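Local coordinates for dihydrodipicolinate synthase family protein (Sinorhizobium meliloti, PDB 4DNH) that is of unknown function but adopts a TIM-barrel fold and may be a distant relative of dihydrodipicolinate synthase, at residues A[56-68]-A[90-103]. Residues are numbered along the deposited sequence; the frame is centred on the assembly and turned at random.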
loop_
_atom_site.group_PDB
_atom_site.type_symbol
_atom_site.label_atom_id
_atom_site.label_comp_id
_atom_site.label_asym_id
_atom_site.label_seq_id
_atom_site.Cartn_x
_atom_site.Cartn_y
_atom_site.Cartn_z
ATOM N N ALA A 56 20.184 -2.492 7.774
ATOM C CA ALA A 56 19.517 -1.353 8.433
ATOM C C ALA A 56 19.311 -0.156 7.490
ATOM O O ALA A 56 20.205 0.171 6.701
ATOM C CB ALA A 56 20.278 -0.932 9.688
ATOM N N PRO A 57 18.139 0.510 7.579
ATOM C CA PRO A 57 17.778 1.519 6.587
ATOM C C PRO A 57 18.290 2.923 6.931
ATOM O O PRO A 57 18.601 3.213 8.088
ATOM C CB PRO A 57 16.257 1.492 6.636
ATOM C CG PRO A 57 15.973 1.247 8.092
ATOM C CD PRO A 57 17.081 0.360 8.598
ATOM N N ALA A 58 18.387 3.768 5.909
ATOM C CA ALA A 58 18.714 5.178 6.066
ATOM C C ALA A 58 17.758 5.902 5.159
ATOM O O ALA A 58 17.715 5.618 3.956
ATOM C CB ALA A 58 20.138 5.445 5.654
ATOM N N ILE A 59 16.980 6.813 5.727
ATOM C CA ILE A 59 15.839 7.387 5.021
ATOM C C ILE A 59 16.099 8.834 4.617
ATOM O O ILE A 59 16.707 9.608 5.357
ATOM C CB ILE A 59 14.554 7.277 5.881
ATOM C CG1 ILE A 59 14.198 5.797 6.105
ATOM C CG2 ILE A 59 13.386 8.028 5.243
ATOM C CD1 ILE A 59 13.189 5.539 7.208
ATOM N N ASP A 60 15.652 9.192 3.424
ATOM C CA ASP A 60 15.647 10.578 3.023
ATOM C C ASP A 60 14.304 11.171 3.442
ATOM O O ASP A 60 13.310 11.009 2.748
ATOM C CB ASP A 60 15.843 10.663 1.511
ATOM C CG ASP A 60 15.852 12.082 1.004
ATOM O OD1 ASP A 60 15.585 13.013 1.792
ATOM O OD2 ASP A 60 16.125 12.280 -0.192
ATOM N N TRP A 61 14.261 11.845 4.581
ATOM C CA TRP A 61 13.000 12.435 5.080
ATOM C C TRP A 61 12.346 13.438 4.164
ATOM O O TRP A 61 11.137 13.394 3.950
ATOM C CB TRP A 61 13.217 13.022 6.455
ATOM C CG TRP A 61 13.708 11.959 7.397
ATOM C CD1 TRP A 61 14.986 11.811 7.921
ATOM C CD2 TRP A 61 12.945 10.817 7.914
ATOM N NE1 TRP A 61 15.051 10.712 8.743
ATOM C CE2 TRP A 61 13.862 10.065 8.769
ATOM C CE3 TRP A 61 11.631 10.377 7.779
ATOM C CZ2 TRP A 61 13.470 8.922 9.435
ATOM C CZ3 TRP A 61 11.244 9.222 8.458
ATOM C CH2 TRP A 61 12.148 8.505 9.262
ATOM N N GLU A 62 13.140 14.347 3.610
ATOM C CA GLU A 62 12.638 15.390 2.737
ATOM C C GLU A 62 11.942 14.761 1.535
ATOM O O GLU A 62 10.786 15.076 1.241
ATOM C CB GLU A 62 13.784 16.320 2.314
ATOM C CG GLU A 62 13.340 17.598 1.616
ATOM C CD GLU A 62 13.447 17.550 0.089
ATOM O OE1 GLU A 62 13.549 16.451 -0.503
ATOM O OE2 GLU A 62 13.426 18.641 -0.536
ATOM N N ARG A 63 12.628 13.846 0.862
ATOM C CA ARG A 63 12.048 13.202 -0.288
ATOM C C ARG A 63 10.838 12.314 0.075
ATOM O O ARG A 63 9.850 12.280 -0.664
ATOM C CB ARG A 63 13.116 12.419 -1.030
ATOM C CG ARG A 63 12.937 12.406 -2.535
ATOM C CD ARG A 63 13.641 13.573 -3.213
ATOM N NE ARG A 63 13.038 14.865 -2.895
ATOM C CZ ARG A 63 11.938 15.373 -3.452
ATOM N NH1 ARG A 63 11.271 14.706 -4.383
ATOM N NH2 ARG A 63 11.501 16.567 -3.066
ATOM N N THR A 64 10.902 11.616 1.206
ATOM C CA THR A 64 9.789 10.777 1.670
ATOM C C THR A 64 8.555 11.610 1.991
ATOM O O THR A 64 7.455 11.284 1.545
ATOM C CB THR A 64 10.195 9.940 2.900
ATOM O OG1 THR A 64 11.240 9.037 2.526
ATOM C CG2 THR A 64 9.036 9.146 3.452
ATOM N N LEU A 65 8.735 12.701 2.740
ATOM C CA LEU A 65 7.606 13.573 3.076
ATOM C C LEU A 65 7.072 14.347 1.877
ATOM O O LEU A 65 5.868 14.553 1.771
ATOM C CB LEU A 65 7.928 14.506 4.235
ATOM C CG LEU A 65 8.480 13.875 5.510
ATOM C CD1 LEU A 65 9.070 14.951 6.431
ATOM C CD2 LEU A 65 7.409 13.052 6.216
ATOM N N ALA A 66 7.945 14.753 0.963
ATOM C CA ALA A 66 7.483 15.401 -0.272
ATOM C C ALA A 66 6.462 14.530 -0.994
ATOM O O ALA A 66 5.530 15.036 -1.605
ATOM C CB ALA A 66 8.634 15.745 -1.194
ATOM N N PHE A 67 6.619 13.216 -0.904
ATOM C CA PHE A 67 5.666 12.322 -1.565
ATOM C C PHE A 67 4.299 12.236 -0.859
ATOM O O PHE A 67 3.281 12.121 -1.514
ATOM C CB PHE A 67 6.278 10.942 -1.786
ATOM C CG PHE A 67 5.420 10.041 -2.593
ATOM C CD1 PHE A 67 5.346 10.188 -3.979
ATOM C CD2 PHE A 67 4.666 9.041 -1.973
ATOM C CE1 PHE A 67 4.537 9.357 -4.741
ATOM C CE2 PHE A 67 3.861 8.212 -2.731
ATOM C CZ PHE A 67 3.795 8.372 -4.115
ATOM N N ARG A 68 4.271 12.280 0.467
ATOM C CA ARG A 68 3.008 12.490 1.171
ATOM C C ARG A 68 2.263 13.760 0.710
ATOM O O ARG A 68 1.041 13.731 0.526
ATOM C CB ARG A 68 3.231 12.514 2.676
ATOM C CG ARG A 68 3.370 11.132 3.292
ATOM C CD ARG A 68 4.807 10.637 3.279
ATOM N NE ARG A 68 4.874 9.195 3.534
ATOM C CZ ARG A 68 5.557 8.307 2.807
ATOM N NH1 ARG A 68 6.275 8.710 1.753
ATOM N NH2 ARG A 68 5.513 7.008 3.141
ATOM N N GLY A 90 12.274 -4.636 6.098
ATOM C CA GLY A 90 13.218 -3.549 5.855
ATOM C C GLY A 90 13.035 -2.317 6.737
ATOM O O GLY A 90 14.012 -1.647 7.096
ATOM N N LEU A 91 11.790 -1.993 7.075
ATOM C CA LEU A 91 11.512 -0.823 7.892
ATOM C C LEU A 91 11.178 -1.249 9.311
ATOM O O LEU A 91 10.081 -1.705 9.572
ATOM C CB LEU A 91 10.372 -0.003 7.281
ATOM C CG LEU A 91 10.148 1.368 7.936
ATOM C CD1 LEU A 91 11.174 2.353 7.427
ATOM C CD2 LEU A 91 8.752 1.914 7.696
ATOM N N GLY A 92 12.128 -1.130 10.228
ATOM C CA GLY A 92 11.870 -1.513 11.614
ATOM C C GLY A 92 10.856 -0.589 12.281
ATOM O O GLY A 92 10.463 0.457 11.725
ATOM N N TRP A 93 10.429 -0.973 13.477
ATOM C CA TRP A 93 9.530 -0.153 14.268
ATOM C C TRP A 93 10.098 1.222 14.573
ATOM O O TRP A 93 9.405 2.208 14.390
ATOM C CB TRP A 93 9.098 -0.901 15.524
ATOM C CG TRP A 93 8.386 -0.051 16.553
ATOM C CD1 TRP A 93 8.685 0.057 17.902
ATOM C CD2 TRP A 93 7.218 0.832 16.353
ATOM N NE1 TRP A 93 7.826 0.917 18.529
ATOM C CE2 TRP A 93 6.926 1.419 17.664
ATOM C CE3 TRP A 93 6.429 1.189 15.260
ATOM C CZ2 TRP A 93 5.881 2.317 17.856
ATOM C CZ3 TRP A 93 5.386 2.102 15.462
ATOM C CH2 TRP A 93 5.118 2.649 16.733
ATOM N N PRO A 94 11.371 1.318 15.015
ATOM C CA PRO A 94 11.903 2.666 15.312
ATOM C C PRO A 94 11.769 3.670 14.155
ATOM O O PRO A 94 11.339 4.811 14.355
ATOM C CB PRO A 94 13.382 2.390 15.624
ATOM C CG PRO A 94 13.363 1.019 16.215
ATOM C CD PRO A 94 12.341 0.266 15.395
ATOM N N GLU A 95 12.131 3.229 12.958
ATOM C CA GLU A 95 12.022 4.043 11.760
ATOM C C GLU A 95 10.561 4.269 11.353
ATOM O O GLU A 95 10.224 5.325 10.838
ATOM C CB GLU A 95 12.773 3.378 10.618
ATOM C CG GLU A 95 14.275 3.307 10.823
ATOM C CD GLU A 95 14.716 2.187 11.761
ATOM O OE1 GLU A 95 14.103 1.087 11.775
ATOM O OE2 GLU A 95 15.705 2.417 12.487
ATOM N N ALA A 96 9.711 3.271 11.593
ATOM C CA ALA A 96 8.278 3.368 11.333
ATOM C C ALA A 96 7.608 4.401 12.252
ATOM O O ALA A 96 6.814 5.219 11.793
ATOM C CB ALA A 96 7.607 2.006 11.464
ATOM N N ARG A 97 7.937 4.341 13.540
ATOM C CA ARG A 97 7.487 5.309 14.537
ATOM C C ARG A 97 7.934 6.731 14.147
ATOM O O ARG A 97 7.150 7.681 14.208
ATOM C CB ARG A 97 8.046 4.916 15.904
ATOM C CG ARG A 97 7.522 5.739 17.067
ATOM C CD ARG A 97 8.417 5.615 18.288
ATOM N NE ARG A 97 7.867 6.376 19.409
ATOM C CZ ARG A 97 7.575 5.870 20.608
ATOM N NH1 ARG A 97 7.800 4.585 20.877
ATOM N NH2 ARG A 97 7.063 6.659 21.546
ATOM N N GLU A 98 9.176 6.874 13.701
ATOM C CA GLU A 98 9.675 8.186 13.311
ATOM C C GLU A 98 8.947 8.700 12.072
ATOM O O GLU A 98 8.601 9.870 11.997
ATOM C CB GLU A 98 11.191 8.155 13.131
ATOM C CG GLU A 98 11.844 9.464 12.720
ATOM C CD GLU A 98 11.820 10.549 13.792
ATOM O OE1 GLU A 98 11.059 10.439 14.789
ATOM O OE2 GLU A 98 12.574 11.539 13.619
ATOM N N LEU A 99 8.659 7.812 11.127
ATOM C CA LEU A 99 7.973 8.216 9.898
ATOM C C LEU A 99 6.551 8.658 10.223
ATOM O O LEU A 99 6.069 9.681 9.732
ATOM C CB LEU A 99 7.985 7.079 8.896
ATOM C CG LEU A 99 7.277 7.237 7.557
ATOM C CD1 LEU A 99 7.653 8.536 6.852
ATOM C CD2 LEU A 99 7.623 6.029 6.695
ATOM N N ILE A 100 5.906 7.898 11.092
ATOM C CA ILE A 100 4.596 8.248 11.594
ATOM C C ILE A 100 4.608 9.628 12.268
ATOM O O ILE A 100 3.791 10.473 11.951
ATOM C CB ILE A 100 4.037 7.135 12.510
ATOM C CG1 ILE A 100 3.706 5.896 11.656
ATOM C CG2 ILE A 100 2.821 7.637 13.282
ATOM C CD1 ILE A 100 3.255 4.671 12.430
ATOM N N ARG A 101 5.565 9.855 13.159
ATOM C CA ARG A 101 5.731 11.144 13.843
ATOM C C ARG A 101 5.914 12.333 12.878
ATOM O O ARG A 101 5.195 13.326 12.981
ATOM C CB ARG A 101 6.890 11.054 14.838
ATOM C CG ARG A 101 7.112 12.298 15.678
ATOM C CD ARG A 101 8.529 12.320 16.227
ATOM N NE ARG A 101 9.012 13.696 16.281
ATOM C CZ ARG A 101 9.986 14.208 15.530
ATOM N NH1 ARG A 101 10.650 13.460 14.658
ATOM N NH2 ARG A 101 10.314 15.483 15.675
ATOM N N ARG A 102 6.859 12.232 11.944
ATOM C CA ARG A 102 7.058 13.287 10.931
ATOM C C ARG A 102 5.813 13.523 10.067
ATOM O O ARG A 102 5.400 14.668 9.886
ATOM C CB ARG A 102 8.221 12.964 10.005
ATOM C CG ARG A 102 9.439 12.423 10.702
ATOM C CD ARG A 102 10.426 13.509 10.982
ATOM N NE ARG A 102 11.750 12.951 11.231
ATOM C CZ ARG A 102 12.878 13.491 10.784
ATOM N NH1 ARG A 102 12.842 14.593 10.032
ATOM N NH2 ARG A 102 14.037 12.917 11.078
ATOM N N SER A 103 5.222 12.449 9.536
ATOM C CA SER A 103 4.032 12.568 8.680
ATOM C C SER A 103 2.817 13.212 9.365
ATOM O O SER A 103 2.160 14.073 8.773
ATOM C CB SER A 103 3.648 11.222 8.082
ATOM O OG SER A 103 4.489 10.930 6.988
#
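The guanidinium of R102 lies flat on the indole of W61, a cation-pi stack in which R102 CZ sits 3.8 Å from the centroid of the five-membered ring and the two planes diverge by 20°. Face-to-face contact of this kind leaves the N-H groups at the rim of an arginine able to serve another partner, and here R102 NE donates to E98 OE2 at 2.9 Å, a bent bond, tilted from the guanidinium plane and reaching the oxygen from above the carboxylate plane. E98 also forms a salt bridge with R101, so its carboxylate is bridged to two arginines in one network. With CG anti to the backbone N (chi1 180°) and a bend at chi2, the E98 chain passes its methylene CG 3.6 Å from W61 CH2, the carboxylate nearly perpendicular to the ring. L99 CB meets the ring edge in plane, while I59 CG2 covers the face opposite R102. With W61 cut back to an alanine, the R102 guanidinium would probably lose its stacking surface and be freer to turn, and a gap would be likely beside E98 and L99. L65 CD2 lies against R102 CB. Toward the barrel, L99 CD1 packs 3.7 Å from T64 CG2. Deeper still, R68 CD passes 3.7 Å from S103 OG; both residues bind E80 at the end of strand 77-80, R68 by a salt bridge and S103 by a hydrogen bond. At the other end, P57 CG rests 3.8 Å from E95 CG, and I59 CD1 meets L91 CD1. Helices 61-73 and 93-108, crossing at -55° in these segments, follow successive barrel strands and pack side by side in the outer helical layer of a TIM barrel.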